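Local atomic coordinates of acetyl xylan esterase (Metagenome, PDB entry 6XYC), a protein that hydrolyses acetyl and feruloyl esters on complex natural xylans, as a bifunctional carbohydrate esterase of the alpha/beta-hydrolase clan. Residues S178-P183 and P234-V239; N240-Y245 and A250-I255; I98-V101 and K107-I110; V15-D20 and H25-Y30; E5-T10 and P66-G71. One frame throughout, in Å; residues are numbered along the deposited sequence.

Interaction 1. Residues S178-P183 and P234-V239; sequences SNCVAP and PHCQSV
Cys-180 and Cys-236 are joined by a disulfide, and that covalent link, with one proline beside it, makes up the whole contact. It ties the loop after strand 164-168 to the start of helix 236-248. Start at Cys-180 CB, which points across at the helix and already lies 3.0 Å from Cys-236 SG. One atom further out, Cys-180 SG is anti to its own carbonyl carbon (chi1 -74°) and meets Cys-236 SG at 2.0 Å. The same sulfur rests against the ring of Pro-234, with Cys-180 SG 3.6 Å from Pro-234 CB and 3.9 Å from Pro-234 CG, so it is braced on its flank by carbon. The bridge twists by -90° about the S-S bond, close to the relaxed value for a disulfide and of the left-handed sense. Behind the cysteine the loop is tightly folded: Asn-179 and Cys-180 both take positive phi. Ser-178 N bonds to Ala-182 O, while Val-181 N bonds back to Ser-178 O, and the pairing of Val-181 and Ala-182 with Ser-178 is a classic beta bulge. Pro-234 also touches Met-177, a residue of the pocket that holds the bound sulfonyl fluoride inhibitor, and its side chain stays about 7 Å from that ligand. With two sulfurs and a proline ring as its only cross-segment partners, the contact is apolar and covalent; the link does not depend on charge or on salt, and reduction of the S-S bond would probably release the loop from the helix.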
# COMPACT_ATOMS: atom_id res chain seq x y z
N SER A 178 14.54 -5.11 14.26
CA SER A 178 15.15 -4.74 15.53
C SER A 178 16.64 -4.49 15.31
O SER A 178 17.37 -5.37 14.84
CB SER A 178 14.93 -5.84 16.57
OG SER A 178 15.68 -5.60 17.75
N ASN A 179 17.08 -3.27 15.62
CA ASN A 179 18.45 -2.82 15.35
C ASN A 179 18.85 -3.07 13.90
O ASN A 179 20.03 -3.20 13.57
CB ASN A 179 19.45 -3.48 16.30
CG ASN A 179 19.25 -3.08 17.74
OD1 ASN A 179 19.33 -1.91 18.09
ND2 ASN A 179 19.02 -4.08 18.60
N CYS A 180 17.84 -3.16 13.03
CA CYS A 180 18.03 -3.43 11.61
C CYS A 180 18.65 -4.79 11.35
O CYS A 180 19.13 -5.04 10.24
CB CYS A 180 18.88 -2.35 10.94
SG CYS A 180 18.03 -0.78 10.68
N VAL A 181 18.64 -5.70 12.32
CA VAL A 181 19.34 -6.96 12.10
C VAL A 181 18.64 -8.21 12.60
O VAL A 181 19.14 -9.32 12.42
CB VAL A 181 20.75 -6.91 12.72
CG1 VAL A 181 21.58 -5.77 12.17
CG2 VAL A 181 20.65 -6.79 14.25
N ALA A 182 17.48 -8.07 13.23
CA ALA A 182 16.82 -9.23 13.81
C ALA A 182 15.33 -8.96 13.89
O ALA A 182 14.90 -7.81 13.76
CB ALA A 182 17.39 -9.56 15.19
N PRO A 183 14.52 -10.00 14.11
CA PRO A 183 13.07 -9.78 14.30
C PRO A 183 12.78 -9.18 15.67
O PRO A 183 13.55 -9.32 16.62
CB PRO A 183 12.47 -11.19 14.17
CG PRO A 183 13.59 -12.08 13.62
CD PRO A 183 14.86 -11.43 14.11
N PRO A 234 12.88 1.99 10.49
CA PRO A 234 14.24 2.43 10.13
C PRO A 234 14.48 2.47 8.63
O PRO A 234 13.99 1.63 7.86
CB PRO A 234 15.15 1.41 10.82
CG PRO A 234 14.28 0.20 11.04
CD PRO A 234 12.89 0.71 11.24
N HIS A 235 15.24 3.49 8.23
CA HIS A 235 15.72 3.69 6.87
C HIS A 235 16.28 2.41 6.25
O HIS A 235 16.14 2.18 5.04
CB HIS A 235 16.78 4.80 6.94
CG HIS A 235 17.26 5.32 5.62
ND1 HIS A 235 18.44 4.89 5.05
CD2 HIS A 235 16.79 6.30 4.82
CE1 HIS A 235 18.64 5.54 3.92
NE2 HIS A 235 17.65 6.41 3.76
N CYS A 236 16.92 1.57 7.06
CA CYS A 236 17.52 0.35 6.52
C CYS A 236 16.49 -0.50 5.78
O CYS A 236 16.85 -1.22 4.85
CB CYS A 236 18.15 -0.46 7.66
SG CYS A 236 16.99 -1.02 8.95
N GLN A 237 15.22 -0.42 6.18
CA GLN A 237 14.19 -1.21 5.52
C GLN A 237 14.10 -0.88 4.04
O GLN A 237 14.00 -1.79 3.19
CB GLN A 237 12.84 -0.97 6.22
CG GLN A 237 12.76 -1.59 7.60
CD GLN A 237 12.49 -3.07 7.56
OE1 GLN A 237 11.49 -3.51 6.98
NE2 GLN A 237 13.36 -3.85 8.17
N SER A 238 14.12 0.41 3.69
CA SER A 238 14.04 0.80 2.29
C SER A 238 15.36 0.60 1.55
O SER A 238 15.35 0.28 0.35
CB SER A 238 13.58 2.25 2.18
OG SER A 238 12.23 2.39 2.60
N VAL A 239 16.49 0.80 2.22
CA VAL A 239 17.78 0.44 1.63
C VAL A 239 17.74 -1.03 1.22
O VAL A 239 18.11 -1.39 0.09
CB VAL A 239 18.92 0.71 2.63
CG1 VAL A 239 20.21 0.11 2.11
CG2 VAL A 239 19.07 2.20 2.88

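Interaction 2. Residues N240-Y245 and A250-I255; sequences NLKNVY and AKATFI
Helix 240-245 runs nearly antiparallel to strand 252-255, at 156° with the axes 8.4 Å apart, and the turn between them is closed by Ala-250 N bonding to Tyr-245 O at 3.0 Å. Beside that bond Tyr-245 packs on two alanines: its CB sits 3.4 Å from Ala-252 CB, and its CD2 is 3.5 Å from Ala-250 CB. The ring continues toward Ile-222 of the neighbouring strand. Lys-242 covers the other part of the strand. With CG anti to the backbone N (chi1 164°) and a bend at the next bond, its methylenes run obliquely across Phe-254, Lys-242 CD coming 3.9 Å from Phe-254 CB. The ammonium then arrives above the carbonyl plane of Ala-252, NZ to Ala-252 O 2.8 Å, and also forms a salt bridge with Asp-246, whose negative charge probably eases the closeness of Lys-251 NZ, 4.8 Å from Lys-242 NZ. A leucine in place of Lys-242 would probably leave Ala-252 O without this donor and Asp-246 without its cationic mate. Strand 222-227, helix 236-248 and strand 252-257 form a beta-alpha-beta crossover, its two strands parallel neighbours in the central sheet of the alpha/beta-hydrolase fold.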
# COMPACT_ATOMS: atom_id res chain seq x y z
N ASN A 240 17.27 -1.89 2.12
CA ASN A 240 17.23 -3.32 1.83
C ASN A 240 16.29 -3.63 0.67
O ASN A 240 16.61 -4.45 -0.19
CB ASN A 240 16.80 -4.08 3.09
CG ASN A 240 17.84 -4.02 4.19
OD1 ASN A 240 18.97 -3.57 3.98
ND2 ASN A 240 17.47 -4.46 5.39
N LEU A 241 15.12 -2.98 0.64
CA LEU A 241 14.18 -3.23 -0.45
C LEU A 241 14.79 -2.85 -1.80
O LEU A 241 14.65 -3.59 -2.78
CB LEU A 241 12.88 -2.48 -0.22
CG LEU A 241 11.72 -2.82 -1.15
CD1 LEU A 241 11.40 -4.31 -1.10
CD2 LEU A 241 10.48 -2.01 -0.81
N LYS A 242 15.44 -1.69 -1.86
CA LYS A 242 16.09 -1.26 -3.10
C LYS A 242 17.16 -2.26 -3.53
O LYS A 242 17.26 -2.61 -4.71
CB LYS A 242 16.70 0.13 -2.91
CG LYS A 242 17.70 0.55 -3.95
CD LYS A 242 17.04 0.87 -5.27
CE LYS A 242 18.03 1.54 -6.21
NZ LYS A 242 17.71 1.29 -7.65
N ASN A 243 17.97 -2.74 -2.58
CA ASN A 243 18.99 -3.72 -2.91
C ASN A 243 18.38 -4.98 -3.50
O ASN A 243 18.93 -5.56 -4.45
CB ASN A 243 19.81 -4.06 -1.66
CG ASN A 243 20.85 -5.14 -1.90
OD1 ASN A 243 20.55 -6.33 -1.86
ND2 ASN A 243 22.08 -4.72 -2.14
N VAL A 244 17.24 -5.42 -2.96
CA VAL A 244 16.59 -6.63 -3.46
C VAL A 244 16.03 -6.40 -4.86
O VAL A 244 16.16 -7.26 -5.74
CB VAL A 244 15.51 -7.09 -2.46
CG1 VAL A 244 14.61 -8.13 -3.11
CG2 VAL A 244 16.15 -7.61 -1.18
N TYR A 245 15.41 -5.24 -5.10
CA TYR A 245 14.94 -4.95 -6.45
C TYR A 245 16.11 -4.90 -7.43
O TYR A 245 16.04 -5.48 -8.52
CB TYR A 245 14.17 -3.62 -6.47
CG TYR A 245 12.68 -3.78 -6.25
CD1 TYR A 245 12.18 -4.00 -4.97
CD2 TYR A 245 11.78 -3.71 -7.31
CE1 TYR A 245 10.83 -4.14 -4.75
CE2 TYR A 245 10.42 -3.86 -7.10
CZ TYR A 245 9.96 -4.07 -5.81
OH TYR A 245 8.61 -4.22 -5.57
N ALA A 250 14.68 -6.17 -11.10
CA ALA A 250 13.49 -5.33 -11.16
C ALA A 250 13.89 -3.86 -11.09
O ALA A 250 15.07 -3.53 -10.92
CB ALA A 250 12.53 -5.70 -10.03
N LYS A 251 12.91 -2.97 -11.22
CA LYS A 251 13.18 -1.54 -11.30
C LYS A 251 12.64 -0.85 -10.06
O LYS A 251 11.43 -0.85 -9.81
CB LYS A 251 12.55 -0.92 -12.56
CG LYS A 251 12.98 0.52 -12.82
CD LYS A 251 14.49 0.64 -13.02
CE LYS A 251 14.94 2.09 -13.04
NZ LYS A 251 15.53 2.54 -11.75
N ALA A 252 13.55 -0.27 -9.28
CA ALA A 252 13.22 0.50 -8.09
C ALA A 252 13.98 1.81 -8.10
O ALA A 252 15.15 1.86 -8.49
CB ALA A 252 13.55 -0.28 -6.82
N THR A 253 13.29 2.88 -7.71
CA THR A 253 13.90 4.18 -7.47
C THR A 253 13.79 4.46 -5.98
O THR A 253 12.70 4.37 -5.40
CB THR A 253 13.20 5.28 -8.27
OG1 THR A 253 13.26 4.96 -9.67
CG2 THR A 253 13.87 6.63 -8.04
N PHE A 254 14.92 4.79 -5.35
CA PHE A 254 14.97 5.00 -3.91
C PHE A 254 15.36 6.45 -3.65
O PHE A 254 16.45 6.89 -4.05
CB PHE A 254 15.95 4.05 -3.23
CG PHE A 254 16.10 4.26 -1.75
CD1 PHE A 254 15.00 4.62 -0.97
CD2 PHE A 254 17.32 4.11 -1.13
CE1 PHE A 254 15.14 4.83 0.39
CE2 PHE A 254 17.46 4.31 0.23
CZ PHE A 254 16.37 4.67 0.99
N ILE A 255 14.48 7.19 -2.97
CA ILE A 255 14.72 8.58 -2.61
C ILE A 255 14.82 8.65 -1.09
O ILE A 255 13.85 8.38 -0.38
CB ILE A 255 13.61 9.50 -3.13
CG1 ILE A 255 13.68 9.60 -4.65
CG2 ILE A 255 13.73 10.88 -2.51
CD1 ILE A 255 12.48 10.29 -5.29

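Interaction 3. Residues I98-V101 and K107-I110; sequences IRYV and KYNI
Segment 98-101 is helical, whereas 107-110 is the irregular return that leads into a strand; the two backbones stay well apart, the closest CA atoms, those of Val-101 and Ile-110, being 8.2 Å from each other. Side chains therefore do all the touching. Tyr-100 swings away from the helix with CG opposite the backbone N (chi1 178°), which carries its hydroxyl over to that of Tyr-108. The two phenols cross at about a right angle and meet at 2.7 Å, Tyr-100 OH to Tyr-108 OH, in a hydrogen bond that either could donate. Each oxygen lies at the edge of the other ring, near its plane, and just behind the bond Tyr-100 CE1 packs 3.8 Å from Tyr-108 CE2. In the alpha/beta-hydrolase fold of this protein, helix 89-103 follows strand 73-77 and leads, through the short strand 110-111, to strand 114-120, on the other side of strand 39-45, and this contact sits at the point where the chain turns back from helix to sheet. A second, purely apolar touch joins the same segments, Val-101 CG1 to Ile-110 CD1 at 4.2 Å. Two more aromatic groups adjoin the rings: Trp-12 meets Tyr-108 edge-to-face, and the Tyr-155 ring stands nearly perpendicular to that of Tyr-100. One face of Tyr-108 is covered by its own neighbour, with Lys-107 CG 3.9 Å above the plane and over the ring centre.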
# COMPACT_ATOMS: atom_id res chain seq x y z
N ILE A 98 -8.94 -3.53 -4.75
CA ILE A 98 -8.44 -3.39 -6.11
C ILE A 98 -9.44 -3.99 -7.10
O ILE A 98 -9.76 -3.39 -8.13
CB ILE A 98 -7.07 -4.07 -6.25
CG1 ILE A 98 -6.01 -3.31 -5.45
CG2 ILE A 98 -6.68 -4.14 -7.71
CD1 ILE A 98 -4.76 -4.12 -5.18
N ARG A 99 -9.94 -5.19 -6.81
CA ARG A 99 -10.90 -5.84 -7.69
C ARG A 99 -12.17 -5.00 -7.82
O ARG A 99 -12.76 -4.91 -8.90
CB ARG A 99 -11.24 -7.23 -7.17
CG ARG A 99 -10.08 -8.22 -7.21
CD ARG A 99 -10.58 -9.65 -7.02
NE ARG A 99 -11.23 -9.87 -5.73
CZ ARG A 99 -10.60 -10.28 -4.63
NH1 ARG A 99 -9.30 -10.51 -4.66
NH2 ARG A 99 -11.28 -10.45 -3.51
N TYR A 100 -12.61 -4.40 -6.71
CA TYR A 100 -13.81 -3.57 -6.75
C TYR A 100 -13.62 -2.37 -7.66
O TYR A 100 -14.50 -2.03 -8.46
CB TYR A 100 -14.18 -3.11 -5.35
CG TYR A 100 -15.39 -2.21 -5.34
CD1 TYR A 100 -15.27 -0.84 -5.51
CD2 TYR A 100 -16.66 -2.74 -5.18
CE1 TYR A 100 -16.38 -0.02 -5.51
CE2 TYR A 100 -17.77 -1.93 -5.18
CZ TYR A 100 -17.63 -0.57 -5.35
OH TYR A 100 -18.74 0.24 -5.34
N VAL A 101 -12.46 -1.71 -7.55
CA VAL A 101 -12.20 -0.51 -8.34
C VAL A 101 -12.08 -0.87 -9.82
O VAL A 101 -12.68 -0.22 -10.68
CB VAL A 101 -10.94 0.20 -7.83
CG1 VAL A 101 -10.55 1.33 -8.76
CG2 VAL A 101 -11.16 0.73 -6.42
N LYS A 107 -18.34 2.92 -13.75
CA LYS A 107 -19.34 3.60 -12.93
C LYS A 107 -18.77 4.85 -12.27
O LYS A 107 -19.51 5.79 -12.00
CB LYS A 107 -19.89 2.63 -11.88
CG LYS A 107 -20.37 3.27 -10.58
CD LYS A 107 -21.57 4.18 -10.78
CE LYS A 107 -21.56 5.32 -9.78
NZ LYS A 107 -22.58 6.37 -10.08
N TYR A 108 -17.47 4.87 -11.99
CA TYR A 108 -16.84 5.98 -11.30
C TYR A 108 -16.01 6.86 -12.23
O TYR A 108 -15.24 7.71 -11.76
CB TYR A 108 -15.98 5.45 -10.15
CG TYR A 108 -16.78 4.73 -9.08
CD1 TYR A 108 -17.62 5.43 -8.23
CD2 TYR A 108 -16.69 3.35 -8.91
CE1 TYR A 108 -18.36 4.79 -7.26
CE2 TYR A 108 -17.42 2.69 -7.93
CZ TYR A 108 -18.26 3.42 -7.11
OH TYR A 108 -18.99 2.78 -6.14
N ASN A 109 -16.16 6.70 -13.55
CA ASN A 109 -15.39 7.45 -14.53
C ASN A 109 -13.89 7.20 -14.39
O ASN A 109 -13.08 8.09 -14.62
CB ASN A 109 -15.68 8.95 -14.43
CG ASN A 109 -17.13 9.28 -14.67
OD1 ASN A 109 -17.89 8.47 -15.20
ND2 ASN A 109 -17.52 10.49 -14.29
N ILE A 110 -13.53 5.98 -14.01
CA ILE A 110 -12.13 5.60 -13.82
C ILE A 110 -11.66 4.83 -15.04
O ILE A 110 -12.38 3.97 -15.56
CB ILE A 110 -11.95 4.77 -12.53
CG1 ILE A 110 -12.11 5.68 -11.30
CG2 ILE A 110 -10.59 4.10 -12.53
CD1 ILE A 110 -12.32 4.94 -10.01

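Interaction 4. Residues V15-D20 and H25-Y30; sequences VNYASD and HNLDIY
Tyr-17 and Asp-20 both hold CG between the backbone N and the carbonyl carbon (chi1 62° and 63°), which swings the ring of the one and the carboxylate of the other onto His-25. They sit at the turn end of the beta hairpin of strands 8-16 and 26-32. Val-15 and Leu-27 form an antiparallel hydrogen-bonded pair, Val-15 N to Leu-27 O at 2.9 Å, and Asn-16 with Asn-26 is the non-hydrogen-bonded pair beside it. Past the strand, Tyr-17 N bonds almost straight on to His-25 O, and that oxygen also lies over a face of the Tyr-17 ring. The Tyr-17 hydroxyl goes on to Asn-78 O. Asn-16 organises the turn: its OD1 takes Ala-18 N, making an Asx turn, and Asp-20 N from the opposite face of the amide, while ND2 reaches Asp-20 OD2 at 2.8 Å and, weakly, Asn-26 OD1. Replacing Asn-16 by an alanine would probably leave both backbone N-H groups without this acceptor and remove one of the bonds that hold the Asp-20 carboxylate toward His-25, Leu-22 N remaining as another. On its far side the imidazole is held by Asp-93, which takes NE2. Facing the turn, His-25 ND1 points along its ring plane into the syn lone pair of Asp-20 OD1, 2.7 Å away, with carboxylate and ring nearly coplanar.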
# COMPACT_ATOMS: atom_id res chain seq x y z
N VAL A 15 -18.01 3.82 0.48
CA VAL A 15 -18.46 2.79 -0.45
C VAL A 15 -17.87 1.47 0.01
O VAL A 15 -16.64 1.34 0.13
CB VAL A 15 -18.03 3.13 -1.89
CG1 VAL A 15 -18.40 2.01 -2.83
CG2 VAL A 15 -18.64 4.46 -2.32
N ASN A 16 -18.72 0.49 0.30
CA ASN A 16 -18.24 -0.82 0.72
C ASN A 16 -17.76 -1.59 -0.50
O ASN A 16 -18.47 -1.68 -1.51
CB ASN A 16 -19.35 -1.59 1.44
CG ASN A 16 -18.84 -2.87 2.06
OD1 ASN A 16 -18.78 -3.91 1.40
ND2 ASN A 16 -18.45 -2.81 3.33
N TYR A 17 -16.55 -2.15 -0.42
CA TYR A 17 -15.96 -2.87 -1.53
C TYR A 17 -16.01 -4.38 -1.36
O TYR A 17 -15.61 -5.10 -2.28
CB TYR A 17 -14.51 -2.41 -1.77
CG TYR A 17 -13.54 -2.65 -0.62
CD1 TYR A 17 -13.05 -3.93 -0.36
CD2 TYR A 17 -13.09 -1.60 0.17
CE1 TYR A 17 -12.16 -4.15 0.66
CE2 TYR A 17 -12.20 -1.82 1.20
CZ TYR A 17 -11.73 -3.09 1.44
OH TYR A 17 -10.85 -3.32 2.47
N ALA A 18 -16.49 -4.88 -0.22
CA ALA A 18 -16.54 -6.31 0.04
C ALA A 18 -17.96 -6.86 0.09
O ALA A 18 -18.16 -8.00 0.53
CB ALA A 18 -15.83 -6.63 1.36
N SER A 19 -18.95 -6.08 -0.34
CA SER A 19 -20.34 -6.52 -0.32
C SER A 19 -20.74 -6.99 1.08
O SER A 19 -21.47 -7.97 1.24
CB SER A 19 -20.58 -7.63 -1.35
OG SER A 19 -20.32 -7.18 -2.66
N ASP A 20 -20.23 -6.31 2.10
CA ASP A 20 -20.64 -6.60 3.46
C ASP A 20 -21.01 -5.31 4.18
O ASP A 20 -21.19 -4.27 3.55
CB ASP A 20 -19.55 -7.38 4.22
CG ASP A 20 -18.26 -6.60 4.37
OD1 ASP A 20 -17.21 -7.26 4.46
OD2 ASP A 20 -18.28 -5.35 4.43
N HIS A 25 -14.20 -2.38 5.47
CA HIS A 25 -14.21 -2.69 4.05
C HIS A 25 -14.86 -1.56 3.25
O HIS A 25 -15.48 -1.81 2.21
CB HIS A 25 -14.92 -4.01 3.78
CG HIS A 25 -14.11 -5.21 4.17
ND1 HIS A 25 -14.69 -6.40 4.56
CD2 HIS A 25 -12.77 -5.41 4.22
CE1 HIS A 25 -13.74 -7.28 4.84
NE2 HIS A 25 -12.57 -6.71 4.64
N ASN A 26 -14.72 -0.33 3.72
CA ASN A 26 -15.18 0.84 2.99
C ASN A 26 -14.00 1.55 2.32
O ASN A 26 -12.85 1.41 2.74
CB ASN A 26 -15.89 1.82 3.92
CG ASN A 26 -17.27 1.35 4.32
OD1 ASN A 26 -17.81 0.41 3.76
ND2 ASN A 26 -17.85 2.04 5.31
N LEU A 27 -14.32 2.32 1.29
CA LEU A 27 -13.33 3.17 0.64
C LEU A 27 -13.99 4.48 0.24
O LEU A 27 -15.22 4.59 0.21
CB LEU A 27 -12.70 2.49 -0.58
CG LEU A 27 -13.62 1.85 -1.62
CD1 LEU A 27 -14.19 2.88 -2.55
CD2 LEU A 27 -12.82 0.78 -2.38
N ASP A 28 -13.15 5.47 -0.06
CA ASP A 28 -13.60 6.76 -0.57
C ASP A 28 -12.99 6.96 -1.95
O ASP A 28 -11.83 6.60 -2.18
CB ASP A 28 -13.19 7.90 0.36
CG ASP A 28 -13.67 7.70 1.78
OD1 ASP A 28 -14.73 7.07 1.97
OD2 ASP A 28 -12.97 8.17 2.70
N ILE A 29 -13.76 7.55 -2.87
CA ILE A 29 -13.31 7.79 -4.23
C ILE A 29 -13.44 9.28 -4.53
O ILE A 29 -14.50 9.86 -4.32
CB ILE A 29 -14.11 6.96 -5.25
CG1 ILE A 29 -13.98 5.47 -4.97
CG2 ILE A 29 -13.65 7.27 -6.66
CD1 ILE A 29 -14.90 4.60 -5.81
N TYR A 30 -12.37 9.88 -5.04
CA TYR A 30 -12.35 11.29 -5.42
C TYR A 30 -11.86 11.42 -6.86
O TYR A 30 -10.87 10.78 -7.23
CB TYR A 30 -11.43 12.11 -4.50
CG TYR A 30 -11.78 12.04 -3.03
CD1 TYR A 30 -12.66 12.94 -2.47
CD2 TYR A 30 -11.20 11.08 -2.21
CE1 TYR A 30 -12.97 12.88 -1.12
CE2 TYR A 30 -11.51 11.01 -0.87
CZ TYR A 30 -12.40 11.92 -0.33
OH TYR A 30 -12.71 11.87 1.01

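Interaction 5. Residues E5-T10 and P66-G71; sequences EDTYST and PLLKAG
Tyr-8, whose CB touches Leu-68 CD1 at 4.2 Å, has Glu-5 O over one face of its ring, offset toward the rim, and Thr-10 N at the edge, in plane; Tyr-30 of the next strand meets the ring edge-to-face. The contact joins the beginning of strand 8-16, an outer strand of the central alpha/beta-hydrolase sheet, to the last turn of helix 56-69. Leu-68 does the work from the helix. Its CG stands opposite the carbonyl carbon (chi1 -70°), and with chi2 at 161° CD1 reaches Thr-7, whose side chain the leucine crosses at about a right angle. Leu-68 CD1 comes within 3.5 Å of Thr-7 OG1, a van der Waals touch of a methyl on a hydroxyl oxygen; the hydroxyl itself is hydrogen-bonded to Ala-4 O. The same leucine also packs on Tyr-30 and Val-74, so it fills the corner between helix and sheet. Just beyond, the helix closes in a Schellman motif: Gly-71 has positive phi (100°), and its N bonds to Leu-68 O at 2.9 Å. At these backbone angles a CB would probably crowd the carbonyl O of Ala-70, as glycine does not. Nearer the strand, Leu-68 CB lies 3.5 Å from Thr-7 O.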
# COMPACT_ATOMS: atom_id res chain seq x y z
N GLU A 5 -11.69 20.47 -0.23
CA GLU A 5 -12.89 20.40 -1.06
C GLU A 5 -12.61 20.83 -2.50
O GLU A 5 -13.22 20.29 -3.43
CB GLU A 5 -13.99 21.27 -0.46
CG GLU A 5 -15.37 21.07 -1.05
CD GLU A 5 -15.67 22.02 -2.18
OE1 GLU A 5 -14.93 23.02 -2.34
OE2 GLU A 5 -16.64 21.78 -2.92
N ASP A 6 -11.71 21.79 -2.70
CA ASP A 6 -11.45 22.32 -4.03
C ASP A 6 -10.48 21.46 -4.83
O ASP A 6 -10.12 21.85 -5.95
CB ASP A 6 -10.93 23.76 -3.95
CG ASP A 6 -9.58 23.85 -3.27
OD1 ASP A 6 -8.93 24.91 -3.39
OD2 ASP A 6 -9.17 22.87 -2.60
N THR A 7 -10.05 20.31 -4.31
CA THR A 7 -9.16 19.44 -5.07
C THR A 7 -9.91 18.44 -5.94
O THR A 7 -9.30 17.85 -6.84
CB THR A 7 -8.23 18.66 -4.13
OG1 THR A 7 -9.01 17.85 -3.23
CG2 THR A 7 -7.36 19.61 -3.32
N TYR A 8 -11.21 18.24 -5.71
CA TYR A 8 -11.97 17.22 -6.43
C TYR A 8 -13.30 17.77 -6.93
O TYR A 8 -13.89 18.67 -6.32
CB TYR A 8 -12.21 15.98 -5.55
CG TYR A 8 -12.96 16.23 -4.24
CD1 TYR A 8 -14.34 16.09 -4.17
CD2 TYR A 8 -12.28 16.59 -3.08
CE1 TYR A 8 -15.02 16.32 -2.98
CE2 TYR A 8 -12.96 16.82 -1.89
CZ TYR A 8 -14.32 16.68 -1.85
OH TYR A 8 -15.00 16.91 -0.67
N SER A 9 -13.76 17.21 -8.05
CA SER A 9 -15.05 17.54 -8.63
C SER A 9 -16.15 16.59 -8.19
O SER A 9 -17.33 16.96 -8.24
CB SER A 9 -14.96 17.52 -10.16
OG SER A 9 -14.63 16.22 -10.62
N THR A 10 -15.79 15.38 -7.76
CA THR A 10 -16.74 14.33 -7.45
C THR A 10 -16.16 13.50 -6.32
O THR A 10 -14.95 13.23 -6.30
CB THR A 10 -17.01 13.44 -8.67
OG1 THR A 10 -17.33 14.26 -9.80
CG2 THR A 10 -18.15 12.49 -8.41
N PRO A 66 -2.13 16.18 -3.82
CA PRO A 66 -1.18 16.18 -4.95
C PRO A 66 -1.57 15.21 -6.06
O PRO A 66 -1.43 15.54 -7.24
CB PRO A 66 0.15 15.79 -4.29
CG PRO A 66 -0.22 15.19 -2.95
CD PRO A 66 -1.49 15.88 -2.54
N LEU A 67 -2.08 14.03 -5.70
CA LEU A 67 -2.51 13.07 -6.71
C LEU A 67 -3.66 13.61 -7.54
O LEU A 67 -3.68 13.46 -8.76
CB LEU A 67 -2.90 11.75 -6.04
CG LEU A 67 -1.74 11.02 -5.36
CD1 LEU A 67 -2.24 9.75 -4.65
CD2 LEU A 67 -0.67 10.68 -6.37
N LEU A 68 -4.64 14.24 -6.89
CA LEU A 68 -5.76 14.82 -7.63
C LEU A 68 -5.29 15.93 -8.56
O LEU A 68 -5.71 16.00 -9.72
CB LEU A 68 -6.82 15.33 -6.65
CG LEU A 68 -7.57 14.22 -5.90
CD1 LEU A 68 -8.24 14.76 -4.65
CD2 LEU A 68 -8.58 13.55 -6.82
N LYS A 69 -4.42 16.81 -8.06
CA LYS A 69 -3.91 17.90 -8.89
C LYS A 69 -3.12 17.38 -10.08
O LYS A 69 -3.06 18.03 -11.12
CB LYS A 69 -3.04 18.84 -8.04
CG LYS A 69 -3.81 19.69 -7.05
CD LYS A 69 -3.30 19.49 -5.63
CE LYS A 69 -2.37 20.61 -5.18
NZ LYS A 69 -1.54 20.21 -4.02
N ALA A 70 -2.50 16.20 -9.94
CA ALA A 70 -1.78 15.57 -11.04
C ALA A 70 -2.71 14.91 -12.04
O ALA A 70 -2.24 14.47 -13.10
CB ALA A 70 -0.80 14.53 -10.49
N GLY A 71 -4.00 14.83 -11.75
CA GLY A 71 -4.98 14.30 -12.68
C GLY A 71 -5.40 12.87 -12.44
O GLY A 71 -5.99 12.27 -13.34

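Interactions 1 and 2 share helix 236-248 and touch directly, Ser-238 CB lying 3.5 Å from Phe-254 CE1. Interactions 3 and 4, on the opposite side of the chain's centre, also touch: Val-15 CG1 packs against both phenol oxygens of 98-101 and 107-110. Interaction 5 uses the same strand 8-16 as interaction 4, with Tyr-30 bridging them. The centres of interactions 1 and 3 are about 36 Å apart, while interactions 2, 4 and 5 reach the same central sheet. The side chain of Pro-234 in interaction 1 is about 7 Å from the bound inhibitor and lies near, without touching, a probable Ser-121, His-262, Asp-230 triad, in which Ser-121 and His-262 line the inhibitor pocket.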